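Local coordinates for BH0236 protein (Bacillus halodurans, PDB 5T7A), which probably binds beta-1,3-glucan as a family 56 carbohydrate-binding module, helping its parent protein recognise and hydrolyse that polysaccharide, at residues N45-F50 and E88-G93; F51-E56 and G81-V86; R58-H63 and Y98-E103; K65-Q70 and S92-E97. All blocks are in the same frame, centred on the assembly; numbering follows the deposited sequence.

Contact 1 (N45-F50 and E88-G93); sequences NEVTIF and ENLSSG
N45 meets N89 where strand 46-53 begins and the chain leaves strand 82-88. The carbonyl O of N45 accepts the backbone N-H of N89, N to O 2.9 Å, almost straight at 176°, although the donor stands well above the carbonyl plane. E88 CA also approaches N45 O, at 3.5 Å, in a CA-H...O contact. Beside the backbone bond the N45 CB methylene lies 3.9 Å from N89 ND2, a loose touch at the outside of the molecule. E46 then faces E88 as an antiparallel non-hydrogen-bonded pair. Both side chains leave the same face of the sheet, which brings E46 OE1 to 4.6 Å from E88 OE2. V47 lies on the buried side. With chi1 at -52° its CG1 lies opposite the carbonyl carbon, leaving CG2 between the backbone N and that carbon, where it touches L90 CD1 at 4.0 Å; the two side chains cross at about a right angle. V47 also touches I39, I42 and R118, and L90 touches R118 too. The loop after E88 is thus held to the strand by one straight backbone bond and one apolar touch, while the two neighbouring carboxylates probably repel each other mildly and might raise each other's proton affinity.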
loop_
_atom_site.group_PDB
_atom_site.type_symbol
_atom_site.label_atom_id
_atom_site.label_comp_id
_atom_site.label_asym_id
_atom_site.label_seq_id
_atom_site.Cartn_x
_atom_site.Cartn_y
_atom_site.Cartn_z
ATOM N N ASN A 45 6.011 8.679 -13.653
ATOM C CA ASN A 45 4.581 8.996 -13.586
ATOM C C ASN A 45 3.802 8.073 -12.679
ATOM O O ASN A 45 2.547 8.080 -12.717
ATOM C CB ASN A 45 3.990 9.060 -14.983
ATOM C CG ASN A 45 3.943 7.715 -15.723
ATOM O OD1 ASN A 45 4.025 6.611 -15.155
ATOM N ND2 ASN A 45 3.747 7.811 -17.042
ATOM N N GLU A 46 4.498 7.175 -11.956
ATOM C CA GLU A 46 3.721 6.258 -11.080
ATOM C C GLU A 46 4.599 5.604 -10.051
ATOM O O GLU A 46 5.806 5.567 -10.166
ATOM C CB GLU A 46 2.974 5.185 -11.825
ATOM C CG GLU A 46 3.773 4.065 -12.368
ATOM C CD GLU A 46 2.946 2.985 -13.061
ATOM O OE1 GLU A 46 2.085 3.301 -13.894
ATOM O OE2 GLU A 46 3.178 1.791 -12.779
ATOM N N VAL A 47 3.953 5.151 -8.969
ATOM C CA VAL A 47 4.592 4.231 -8.004
ATOM C C VAL A 47 3.585 3.178 -7.760
ATOM O O VAL A 47 2.352 3.370 -7.991
ATOM C CB VAL A 47 5.004 4.883 -6.653
ATOM C CG1 VAL A 47 5.855 6.146 -6.890
ATOM C CG2 VAL A 47 3.805 5.261 -5.810
ATOM N N THR A 48 4.043 2.028 -7.222
ATOM C CA THR A 48 3.122 0.962 -6.838
ATOM C C THR A 48 3.177 0.747 -5.345
ATOM O O THR A 48 4.229 0.487 -4.796
ATOM C CB THR A 48 3.421 -0.349 -7.562
ATOM O OG1 THR A 48 3.169 -0.148 -8.976
ATOM C CG2 THR A 48 2.516 -1.473 -7.034
ATOM N N ILE A 49 2.030 0.861 -4.692
ATOM C CA ILE A 49 1.913 0.405 -3.279
ATOM C C ILE A 49 1.720 -1.081 -3.319
ATOM O O ILE A 49 0.812 -1.595 -4.027
ATOM C CB ILE A 49 0.711 1.021 -2.549
ATOM C CG1 ILE A 49 0.799 2.567 -2.559
ATOM C CG2 ILE A 49 0.672 0.557 -1.094
ATOM C CD1 ILE A 49 -0.452 3.260 -2.081
ATOM N N PHE A 50 2.537 -1.809 -2.541
ATOM C CA PHE A 50 2.416 -3.260 -2.527
ATOM C C PHE A 50 2.214 -3.735 -1.107
ATOM O O PHE A 50 2.663 -3.137 -0.152
ATOM C CB PHE A 50 3.598 -3.970 -3.133
ATOM C CG PHE A 50 4.851 -3.961 -2.281
ATOM C CD1 PHE A 50 5.699 -2.854 -2.302
ATOM C CD2 PHE A 50 5.167 -5.022 -1.446
ATOM C CE1 PHE A 50 6.870 -2.852 -1.553
ATOM C CE2 PHE A 50 6.327 -5.025 -0.652
ATOM C CZ PHE A 50 7.191 -3.949 -0.713
ATOM N N GLU A 88 -0.833 7.116 -9.553
ATOM C CA GLU A 88 -0.293 7.849 -10.731
ATOM C C GLU A 88 -0.105 9.312 -10.461
ATOM O O GLU A 88 -0.756 9.917 -9.599
ATOM C CB GLU A 88 -1.201 7.662 -11.958
ATOM C CG GLU A 88 -1.420 6.227 -12.358
ATOM C CD GLU A 88 -2.218 6.112 -13.620
ATOM O OE1 GLU A 88 -3.448 6.298 -13.549
ATOM O OE2 GLU A 88 -1.594 5.876 -14.671
ATOM N N ASN A 89 0.884 9.879 -11.135
ATOM C CA ASN A 89 1.148 11.313 -11.151
ATOM C C ASN A 89 1.550 12.037 -9.906
ATOM O O ASN A 89 1.282 13.229 -9.785
ATOM C CB ASN A 89 0.014 12.028 -11.908
ATOM C CG ASN A 89 -0.131 11.484 -13.295
ATOM O OD1 ASN A 89 -1.226 11.093 -13.720
ATOM N ND2 ASN A 89 1.020 11.352 -13.993
ATOM N N LEU A 90 2.255 11.362 -8.988
ATOM C CA LEU A 90 2.937 12.066 -7.908
ATOM C C LEU A 90 4.071 12.931 -8.445
ATOM O O LEU A 90 5.011 12.439 -9.051
ATOM C CB LEU A 90 3.521 11.106 -6.862
ATOM C CG LEU A 90 2.506 10.280 -6.070
ATOM C CD1 LEU A 90 3.185 9.164 -5.296
ATOM C CD2 LEU A 90 1.788 11.172 -5.096
ATOM N N SER A 91 3.967 14.230 -8.231
ATOM C CA SER A 91 5.085 15.119 -8.540
ATOM C C SER A 91 6.138 14.914 -7.453
ATOM O O SER A 91 5.886 14.421 -6.365
ATOM C CB SER A 91 4.639 16.592 -8.651
ATOM O OG SER A 91 3.485 16.687 -9.488
ATOM N N SER A 92 7.363 15.241 -7.811
ATOM C CA SER A 92 8.464 15.236 -6.885
ATOM C C SER A 92 8.103 16.142 -5.743
ATOM O O SER A 92 7.523 17.196 -5.959
ATOM C CB SER A 92 9.729 15.726 -7.623
ATOM O OG SER A 92 10.753 15.923 -6.704
ATOM N N GLY A 93 8.414 15.731 -4.514
ATOM C CA GLY A 93 7.902 16.404 -3.335
ATOM C C GLY A 93 6.522 15.993 -2.789
ATOM O O GLY A 93 6.203 16.369 -1.660
#

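Contact 2 (F51-E56 and G81-V86); sequences FAPTTE and GEWERV
F51 and W83 form an antiparallel hydrogen-bonded pair, with the axes of strands 51-53 and 82-86 about 4.8 Å apart and 166° between their directions. F51 N gives its proton to W83 O and W83 N returns one to F51 O, both at 2.9 Å and both noticeably bent. The two side chains leave the same face, CB to CB 4.4 Å, and then part. F51 places CG opposite its own backbone N (chi1 -174°), and its ring stacks on Y35 and meets F100 and Y102. W83 turns the edge of its indole to the partner strand: F51 O lies in the ring plane, 3.7 Å from W83 CD1. Strands 46-53 and 82-88 are neighbours in the antiparallel sheet, and through this pair they send two aromatics into the core, where M76 and V60 pack on both. Towards the end of the strand P53 has no N-H to continue the ladder. Its CD instead approaches W83 CD1 at 3.9 Å, again at the indole edge, with the two side chains roughly perpendicular, and also lies 3.5 Å from G81 O. A water closes the frayed end, donating to P53 O and to G81 O at 2.9 Å each. In the conformer described, one of two modelled, A52 CB lies against E82 and the carboxylate makes a salt bridge to R40.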
loop_
_atom_site.group_PDB
_atom_site.type_symbol
_atom_site.label_atom_id
_atom_site.label_comp_id
_atom_site.label_asym_id
_atom_site.label_seq_id
_atom_site.Cartn_x
_atom_site.Cartn_y
_atom_site.Cartn_z
ATOM N N PHE A 51 1.578 -4.884 -1.013
ATOM C CA PHE A 51 1.302 -5.573 0.280
ATOM C C PHE A 51 1.427 -7.080 0.042
ATOM O O PHE A 51 0.711 -7.661 -0.781
ATOM C CB PHE A 51 -0.099 -5.199 0.759
ATOM C CG PHE A 51 -0.443 -5.726 2.155
ATOM C CD1 PHE A 51 -0.195 -4.939 3.268
ATOM C CD2 PHE A 51 -0.955 -7.010 2.327
ATOM C CE1 PHE A 51 -0.468 -5.388 4.554
ATOM C CE2 PHE A 51 -1.226 -7.447 3.574
ATOM C CZ PHE A 51 -0.973 -6.678 4.677
ATOM N N ALA A 52 2.409 -7.695 0.676
ATOM C CA ALA A 52 2.770 -9.099 0.430
ATOM C C ALA A 52 2.614 -9.847 1.752
ATOM O O ALA A 52 3.538 -9.918 2.584
ATOM C CB ALA A 52 4.213 -9.179 -0.096
ATOM N N PRO A 53 1.432 -10.424 1.987
ATOM C CA PRO A 53 1.192 -11.037 3.274
ATOM C C PRO A 53 1.861 -12.383 3.392
ATOM O O PRO A 53 2.081 -13.071 2.417
ATOM C CB PRO A 53 -0.338 -11.151 3.346
ATOM C CG PRO A 53 -0.670 -11.402 1.887
ATOM C CD PRO A 53 0.235 -10.476 1.117
ATOM N N THR A 54 2.231 -12.747 4.603
ATOM C CA THR A 54 2.813 -14.059 4.889
ATOM C C THR A 54 1.845 -15.183 4.910
ATOM O O THR A 54 2.217 -16.329 4.719
ATOM C CB THR A 54 3.596 -14.007 6.217
ATOM O OG1 THR A 54 2.776 -13.452 7.243
ATOM C CG2 THR A 54 4.861 -13.182 6.042
ATOM N N THR A 55 0.585 -14.884 5.175
ATOM C CA THR A 55 -0.504 -15.822 5.022
ATOM C C THR A 55 -1.417 -15.255 3.935
ATOM O O THR A 55 -1.651 -14.072 3.904
ATOM C CB THR A 55 -1.256 -15.945 6.343
ATOM O OG1 THR A 55 -0.437 -16.558 7.329
ATOM C CG2 THR A 55 -2.537 -16.851 6.131
ATOM N N GLU A 56 -1.880 -16.085 3.012
ATOM C CA GLU A 56 -2.803 -15.661 1.942
ATOM C C GLU A 56 -3.995 -14.897 2.529
ATOM O O GLU A 56 -4.498 -15.297 3.527
ATOM C CB GLU A 56 -3.317 -16.895 1.188
ATOM C CG GLU A 56 -4.291 -16.581 0.083
ATOM C CD GLU A 56 -4.754 -17.802 -0.705
ATOM O OE1 GLU A 56 -4.157 -18.881 -0.585
ATOM O OE2 GLU A 56 -5.726 -17.637 -1.487
ATOM N N GLY A 81 -0.251 -13.801 -5.177
ATOM C CA GLY A 81 -0.164 -13.796 -3.712
ATOM C C GLY A 81 0.216 -12.456 -3.078
ATOM O O GLY A 81 0.311 -12.386 -1.825
ATOM N N GLU A 82 0.419 -11.435 -3.911
ATOM C CA GLU A 82 0.735 -10.068 -3.492
ATOM C C GLU A 82 -0.462 -9.241 -3.839
ATOM O O GLU A 82 -1.344 -9.744 -4.543
ATOM C CB GLU A 82 1.946 -9.520 -4.242
ATOM C CG GLU A 82 3.248 -10.226 -3.979
ATOM C CD GLU A 82 4.393 -9.435 -4.521
ATOM O OE1 GLU A 82 5.182 -8.934 -3.725
ATOM O OE2 GLU A 82 4.487 -9.211 -5.748
ATOM N N TRP A 83 -0.503 -8.001 -3.354
ATOM C CA TRP A 83 -1.616 -7.066 -3.599
ATOM C C TRP A 83 -0.991 -5.717 -3.967
ATOM O O TRP A 83 -0.023 -5.245 -3.356
ATOM C CB TRP A 83 -2.500 -6.956 -2.423
ATOM C CG TRP A 83 -3.138 -8.227 -2.017
ATOM C CD1 TRP A 83 -2.559 -9.294 -1.364
ATOM C CD2 TRP A 83 -4.475 -8.623 -2.301
ATOM N NE1 TRP A 83 -3.467 -10.283 -1.206
ATOM C CE2 TRP A 83 -4.632 -9.925 -1.822
ATOM C CE3 TRP A 83 -5.552 -8.003 -2.926
ATOM C CZ2 TRP A 83 -5.842 -10.595 -1.912
ATOM C CZ3 TRP A 83 -6.749 -8.721 -3.027
ATOM C CH2 TRP A 83 -6.851 -9.988 -2.514
ATOM N N GLU A 84 -1.562 -5.064 -4.972
ATOM C CA GLU A 84 -0.972 -3.835 -5.526
ATOM C C GLU A 84 -1.997 -2.759 -5.763
ATOM O O GLU A 84 -3.177 -3.068 -6.060
ATOM C CB GLU A 84 -0.343 -4.113 -6.878
ATOM C CG GLU A 84 0.829 -5.039 -6.742
ATOM C CD GLU A 84 1.490 -5.432 -8.070
ATOM O OE1 GLU A 84 0.734 -5.761 -9.058
ATOM O OE2 GLU A 84 2.755 -5.502 -8.078
ATOM N N ARG A 85 -1.544 -1.517 -5.641
ATOM C CA ARG A 85 -2.305 -0.352 -6.080
ATOM C C ARG A 85 -1.287 0.629 -6.701
ATOM O O ARG A 85 -0.400 1.124 -6.031
ATOM C CB ARG A 85 -3.081 0.286 -4.955
ATOM C CG ARG A 85 -3.737 1.602 -5.317
ATOM C CD ARG A 85 -4.967 1.427 -6.116
ATOM N NE ARG A 85 -5.419 2.753 -6.594
ATOM C CZ ARG A 85 -6.472 2.856 -7.386
ATOM N NH1 ARG A 85 -7.165 1.767 -7.687
ATOM N NH2 ARG A 85 -6.817 4.061 -7.845
ATOM N N VAL A 86 -1.529 0.998 -7.948
ATOM C CA VAL A 86 -0.717 2.003 -8.649
ATOM C C VAL A 86 -1.252 3.396 -8.313
ATOM O O VAL A 86 -2.463 3.646 -8.350
ATOM C CB VAL A 86 -0.708 1.719 -10.188
ATOM C CG1 VAL A 86 0.053 2.805 -10.938
ATOM C CG2 VAL A 86 -0.075 0.383 -10.508
HETATM O O HOH W 1 2.764 -12.382 -0.280
#

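Contact 3 (R58-H63 and Y98-E103); sequences RYVDVH and YSFTYE. With EDO (1,2-ethanediol), chain D.
V62 and F100 lie side by side on the buried face, V62 CG2 reaching F100 CE1 at 3.9 Å, and next to them V60 CG2 meets Y102 CB at 4.0 Å. I49, F51 and M76 cover this apolar row, where packing is close. The opposite face is tight too, but polar. H63 NE2 and T101 OG1 lie 2.7 Å apart in a nearly straight hydrogen bond, with OG1 in the imidazole plane. N73 bonds ND1 at the far side of the ring and T110 bonds OG1, so the imidazole is fixed in its rotation. Buried E103 grips the end of the ladder firmly. Bent at chi2 (-91°), it folds its carboxylate back over R58: R58 N donates to E103 OE1 and R58 NE to E103 OE2, a salt bridge, each at 2.8 Å. The guanidinium and carboxylate planes stand 78° apart, and both protons arrive from above the carboxylate plane. G106 N adds another bond to OE2. E103 CB presses on one face of the Y59 ring, a CH-pi contact 3.7 Å from the ring centroid and 14° off its normal. The solvent side lies at R58, which is exposed. Along the backbone runs an antiparallel ladder, V60-Y102 to H63-S99, with an apolar inner and a polar outer face, as in beta-sandwich carbohydrate-binding modules.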
loop_
_atom_site.group_PDB
_atom_site.type_symbol
_atom_site.label_atom_id
_atom_site.label_comp_id
_atom_site.label_asym_id
_atom_site.label_seq_id
_atom_site.Cartn_x
_atom_site.Cartn_y
_atom_site.Cartn_z
ATOM N N ARG A 58 -7.860 -13.072 1.807
ATOM C CA ARG A 58 -9.019 -13.091 0.925
ATOM C C ARG A 58 -9.147 -11.727 0.211
ATOM O O ARG A 58 -9.616 -11.644 -0.953
ATOM C CB ARG A 58 -10.264 -13.395 1.686
ATOM C CG ARG A 58 -10.366 -14.844 2.161
ATOM C CD ARG A 58 -11.747 -15.102 2.775
ATOM N NE ARG A 58 -11.911 -14.525 4.101
ATOM C CZ ARG A 58 -12.933 -13.766 4.467
ATOM N NH1 ARG A 58 -13.886 -13.418 3.575
ATOM N NH2 ARG A 58 -12.985 -13.336 5.669
ATOM N N TYR A 59 -8.687 -10.676 0.862
ATOM C CA TYR A 59 -8.744 -9.317 0.321
ATOM C C TYR A 59 -7.795 -8.427 1.098
ATOM O O TYR A 59 -7.483 -8.705 2.272
ATOM C CB TYR A 59 -10.151 -8.728 0.435
ATOM C CG TYR A 59 -10.741 -8.642 1.806
ATOM C CD1 TYR A 59 -10.527 -7.556 2.628
ATOM C CD2 TYR A 59 -11.502 -9.679 2.327
ATOM C CE1 TYR A 59 -11.061 -7.504 3.916
ATOM C CE2 TYR A 59 -12.077 -9.610 3.616
ATOM C CZ TYR A 59 -11.856 -8.543 4.398
ATOM O OH TYR A 59 -12.371 -8.494 5.683
ATOM N N VAL A 60 -7.359 -7.372 0.419
ATOM C CA VAL A 60 -6.604 -6.279 1.121
ATOM C C VAL A 60 -7.087 -4.964 0.521
ATOM O O VAL A 60 -7.147 -4.827 -0.685
ATOM C CB VAL A 60 -5.091 -6.412 0.861
ATOM C CG1 VAL A 60 -4.377 -5.331 1.590
ATOM C CG2 VAL A 60 -4.597 -7.766 1.321
ATOM N N ASP A 61 -7.471 -4.030 1.396
ATOM C CA ASP A 61 -7.768 -2.644 1.039
ATOM C C ASP A 61 -6.598 -1.736 1.414
ATOM O O ASP A 61 -5.904 -1.982 2.408
ATOM C CB ASP A 61 -8.968 -2.137 1.761
ATOM C CG ASP A 61 -10.251 -2.883 1.389
ATOM O OD1 ASP A 61 -10.326 -3.442 0.299
ATOM O OD2 ASP A 61 -11.181 -2.919 2.235
ATOM N N VAL A 62 -6.382 -0.705 0.590
ATOM C CA VAL A 62 -5.464 0.341 0.920
ATOM C C VAL A 62 -6.185 1.643 1.138
ATOM O O VAL A 62 -7.186 1.928 0.447
ATOM C CB VAL A 62 -4.349 0.469 -0.151
ATOM C CG1 VAL A 62 -4.886 0.863 -1.525
ATOM C CG2 VAL A 62 -3.268 1.413 0.306
ATOM N N HIS A 63 -5.718 2.393 2.115
ATOM C CA HIS A 63 -6.259 3.739 2.514
ATOM C C HIS A 63 -5.123 4.700 2.218
ATOM O O HIS A 63 -3.984 4.434 2.617
ATOM C CB HIS A 63 -6.578 3.755 3.996
ATOM C CG HIS A 63 -7.318 2.540 4.453
ATOM N ND1 HIS A 63 -8.599 2.231 4.010
ATOM C CD2 HIS A 63 -6.935 1.500 5.208
ATOM C CE1 HIS A 63 -8.967 1.065 4.503
ATOM N NE2 HIS A 63 -7.987 0.602 5.247
ATOM N N TYR A 98 -0.214 6.002 3.593
ATOM C CA TYR A 98 -0.952 4.823 3.197
ATOM C C TYR A 98 -0.999 3.846 4.343
ATOM O O TYR A 98 -0.083 3.748 5.156
ATOM C CB TYR A 98 -0.356 4.157 1.963
ATOM C CG TYR A 98 1.081 3.728 2.086
ATOM C CD1 TYR A 98 2.121 4.651 1.920
ATOM C CD2 TYR A 98 1.436 2.406 2.299
ATOM C CE1 TYR A 98 3.427 4.284 2.026
ATOM C CE2 TYR A 98 2.718 2.025 2.407
ATOM C CZ TYR A 98 3.731 2.918 2.271
ATOM O OH TYR A 98 5.036 2.501 2.384
ATOM N N SER A 99 -2.161 3.194 4.462
ATOM C CA SER A 99 -2.370 2.142 5.475
ATOM C C SER A 99 -3.167 1.045 4.837
ATOM O O SER A 99 -3.673 1.227 3.712
ATOM C CB SER A 99 -3.095 2.675 6.663
ATOM O OG SER A 99 -4.332 3.270 6.270
ATOM N N PHE A 100 -3.235 -0.106 5.501
ATOM C CA PHE A 100 -3.919 -1.249 4.947
ATOM C C PHE A 100 -4.938 -1.837 5.880
ATOM O O PHE A 100 -4.737 -1.841 7.103
ATOM C CB PHE A 100 -2.912 -2.363 4.586
ATOM C CG PHE A 100 -1.793 -1.880 3.683
ATOM C CD1 PHE A 100 -1.927 -1.889 2.320
ATOM C CD2 PHE A 100 -0.601 -1.404 4.247
ATOM C CE1 PHE A 100 -0.871 -1.447 1.495
ATOM C CE2 PHE A 100 0.394 -0.970 3.451
ATOM C CZ PHE A 100 0.288 -0.967 2.073
ATOM N N THR A 101 -5.950 -2.457 5.274
ATOM C CA THR A 101 -6.827 -3.348 6.020
ATOM C C THR A 101 -6.719 -4.682 5.276
ATOM O O THR A 101 -7.070 -4.741 4.098
ATOM C CB THR A 101 -8.272 -2.802 6.095
ATOM O OG1 THR A 101 -8.301 -1.578 6.838
ATOM C CG2 THR A 101 -9.182 -3.822 6.764
ATOM N N TYR A 102 -6.274 -5.719 5.985
ATOM C CA TYR A 102 -6.040 -7.007 5.387
ATOM C C TYR A 102 -6.742 -8.108 6.120
ATOM O O TYR A 102 -6.852 -8.118 7.317
ATOM C CB TYR A 102 -4.548 -7.340 5.340
ATOM C CG TYR A 102 -3.838 -7.387 6.621
ATOM C CD1 TYR A 102 -3.355 -6.250 7.242
ATOM C CD2 TYR A 102 -3.547 -8.645 7.219
ATOM C CE1 TYR A 102 -2.658 -6.356 8.449
ATOM C CE2 TYR A 102 -2.857 -8.740 8.394
ATOM C CZ TYR A 102 -2.378 -7.603 9.017
ATOM O OH TYR A 102 -1.694 -7.676 10.195
ATOM N N GLU A 103 -7.231 -9.054 5.349
ATOM C CA GLU A 103 -7.894 -10.218 5.937
ATOM C C GLU A 103 -6.790 -11.266 6.262
ATOM O O GLU A 103 -5.776 -11.415 5.531
ATOM C CB GLU A 103 -8.853 -10.759 4.929
ATOM C CG GLU A 103 -9.759 -11.874 5.438
ATOM C CD GLU A 103 -9.195 -13.252 5.245
ATOM O OE1 GLU A 103 -8.184 -13.470 4.536
ATOM O OE2 GLU A 103 -9.810 -14.184 5.848
HETATM C C1 EDO D . -14.663 -10.512 6.463
HETATM O O1 EDO D . -15.131 -11.805 6.957
HETATM C C2 EDO D . -13.237 -10.442 6.854
HETATM O O2 EDO D . -13.123 -10.011 8.095
#

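Contact 4 (K65-Q70 and S92-E97); sequences KVNNGQ and SGDVLE. With EDO (1,2-ethanediol), chain F; EDO (1,2-ethanediol), chain E.
N67 faces D94 and V95 because its CG lies opposite the carbonyl carbon (chi1 -60°), which swings the amide across to the other strand. OD1 accepts V95 N at 2.9 Å, almost straight, with the donor above the amide plane. ND2 reaches D94 OD1 in a weak bond of 3.3 Å, amide and carboxylate planes standing 76° apart; the other oxygen, D94 OD2, is taken by S91 N. N67 N completes the grip by donating to V95 O. One side chain and its own backbone thus tie the turn to the start of strand 95-103. Further in, K65 and E97 exchange two backbone bonds, and V66 CG2 packs on L96 CD1 at 4.1 Å. The E97 carboxylate reaches the turn indirectly: a water joins E97 OE1 (2.7 Å) to N68 OD1, and an ethanediol, probably from the crystallisation liquor, donates from O2 to E97 OE2 at 2.8 Å. K65 also makes a cation-pi contact with W113. A second ethanediol accepts V66 N through its O2 at 2.8 Å and donates a hydrogen bond from the same O2 to Q70 O. N67 and N68, both in left-handed backbone conformations, fill the corner of a type I' beta turn closed by G69 N to V66 O, the tight turn familiar from beta hairpins, on the way from strand 60-66 to strand 72-79.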
loop_
_atom_site.group_PDB
_atom_site.type_symbol
_atom_site.label_atom_id
_atom_site.label_comp_id
_atom_site.label_asym_id
_atom_site.label_seq_id
_atom_site.Cartn_x
_atom_site.Cartn_y
_atom_site.Cartn_z
ATOM N N LYS A 65 -3.661 8.936 1.302
ATOM C CA LYS A 65 -3.828 10.387 1.141
ATOM C C LYS A 65 -2.580 10.942 0.555
ATOM O O LYS A 65 -1.476 10.494 0.854
ATOM C CB LYS A 65 -3.937 11.035 2.510
ATOM C CG LYS A 65 -5.087 10.665 3.368
ATOM C CD LYS A 65 -4.778 11.127 4.802
ATOM C CE LYS A 65 -5.954 10.816 5.663
ATOM N NZ LYS A 65 -5.981 11.631 6.909
ATOM N N VAL A 66 -2.711 12.028 -0.202
ATOM C CA VAL A 66 -1.568 12.665 -0.803
ATOM C C VAL A 66 -1.512 14.126 -0.294
ATOM O O VAL A 66 -2.534 14.810 -0.400
ATOM C CB VAL A 66 -1.698 12.678 -2.310
ATOM C CG1 VAL A 66 -0.511 13.453 -2.901
ATOM C CG2 VAL A 66 -1.784 11.278 -2.921
ATOM N N ASN A 67 -0.364 14.542 0.242
ATOM C CA ASN A 67 -0.164 15.913 0.855
ATOM C C ASN A 67 -1.327 16.238 1.803
ATOM O O ASN A 67 -1.908 17.354 1.798
ATOM C CB ASN A 67 -0.060 16.944 -0.263
ATOM C CG ASN A 67 1.112 16.675 -1.209
ATOM O OD1 ASN A 67 2.164 16.280 -0.746
ATOM N ND2 ASN A 67 0.900 16.789 -2.510
ATOM N N ASN A 68 -1.664 15.256 2.626
ATOM C CA ASN A 68 -2.679 15.374 3.657
ATOM C C ASN A 68 -4.056 15.741 3.107
ATOM O O ASN A 68 -4.864 16.396 3.798
ATOM C CB ASN A 68 -2.242 16.349 4.785
ATOM C CG ASN A 68 -3.053 16.149 6.056
ATOM O OD1 ASN A 68 -3.318 15.028 6.470
ATOM N ND2 ASN A 68 -3.480 17.250 6.675
ATOM N N GLY A 69 -4.340 15.321 1.890
ATOM C CA GLY A 69 -5.631 15.520 1.327
ATOM C C GLY A 69 -6.652 14.522 1.856
ATOM O O GLY A 69 -6.427 13.783 2.873
ATOM N N GLN A 70 -7.712 14.399 1.092
ATOM C CA GLN A 70 -8.811 13.493 1.455
ATOM C C GLN A 70 -8.389 12.028 1.367
ATOM O O GLN A 70 -7.630 11.669 0.452
ATOM C CB GLN A 70 -9.960 13.619 0.465
ATOM N N SER A 92 7.363 15.241 -7.811
ATOM C CA SER A 92 8.464 15.236 -6.885
ATOM C C SER A 92 8.103 16.142 -5.743
ATOM O O SER A 92 7.523 17.196 -5.959
ATOM C CB SER A 92 9.729 15.726 -7.623
ATOM O OG SER A 92 10.753 15.923 -6.704
ATOM N N GLY A 93 8.414 15.731 -4.514
ATOM C CA GLY A 93 7.902 16.404 -3.335
ATOM C C GLY A 93 6.522 15.993 -2.789
ATOM O O GLY A 93 6.203 16.369 -1.660
ATOM N N ASP A 94 5.702 15.290 -3.577
ATOM C CA ASP A 94 4.427 14.761 -3.078
ATOM C C ASP A 94 4.682 13.828 -1.874
ATOM O O ASP A 94 5.670 13.061 -1.845
ATOM C CB ASP A 94 3.601 14.109 -4.176
ATOM C CG ASP A 94 3.063 15.114 -5.163
ATOM O OD1 ASP A 94 3.178 16.282 -4.870
ATOM O OD2 ASP A 94 2.484 14.720 -6.177
ATOM N N VAL A 95 3.860 13.972 -0.826
ATOM C CA VAL A 95 3.854 13.036 0.301
ATOM C C VAL A 95 2.638 12.070 0.188
ATOM O O VAL A 95 1.468 12.469 0.189
ATOM C CB VAL A 95 3.914 13.722 1.684
ATOM C CG1 VAL A 95 3.659 12.772 2.803
ATOM C CG2 VAL A 95 5.246 14.414 1.885
ATOM N N LEU A 96 2.931 10.777 0.123
ATOM C CA LEU A 96 1.883 9.745 0.070
ATOM C C LEU A 96 1.878 9.044 1.422
ATOM O O LEU A 96 2.874 8.503 1.876
ATOM C CB LEU A 96 2.195 8.769 -1.074
ATOM C CG LEU A 96 1.336 7.493 -1.092
ATOM C CD1 LEU A 96 -0.071 7.825 -1.509
ATOM C CD2 LEU A 96 1.969 6.560 -2.114
ATOM N N GLU A 97 0.711 9.059 2.067
ATOM C CA GLU A 97 0.519 8.314 3.309
ATOM C C GLU A 97 -0.441 7.178 3.001
ATOM O O GLU A 97 -1.409 7.362 2.278
ATOM C CB GLU A 97 0.032 9.208 4.445
ATOM C CG GLU A 97 1.200 10.057 5.029
ATOM C CD GLU A 97 0.692 10.989 6.071
ATOM O OE1 GLU A 97 0.045 11.978 5.656
ATOM O OE2 GLU A 97 0.952 10.726 7.272
HETATM C C1 EDO F . -5.437 13.366 -2.987
HETATM O O1 EDO F . -6.570 13.220 -3.815
HETATM C C2 EDO F . -5.515 12.248 -1.955
HETATM O O2 EDO F . -5.445 12.702 -0.594
HETATM C C1 EDO E . -2.801 10.280 7.649
HETATM O O1 EDO E . -3.750 11.326 7.765
HETATM C C2 EDO E . -2.331 9.995 9.039
HETATM O O2 EDO E . -1.001 10.463 9.232
HETATM O O HOH W 2 -0.407 12.752 2.841
HETATM O O HOH W 3 -1.591 13.371 7.290
#

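Overall arrangement
Contacts 1 and 2 follow strand 46-53 and its neighbour 82-88, with centres 18 Å apart; contacts 3 and 4 follow strands 60-66 and 95-103, also 18 Å apart. All belong to one antiparallel sheet, folded so that these two pairs face each other: contacts 2 and 3 lie about 9 Å apart, centre to centre, F51 meeting F100 and Y102 and W83 meeting Y59. At the other end contacts 1 and 4 lie 10 Å apart and share S92 and G93, where the chain passes between the pairs. Contacts 2 and 4 are farthest apart, at 22 Å. First segments run in order 1, 2, 3, 4 and second segments 2, 1, 4, 3, interlocking the chain into a compact sandwich-like module.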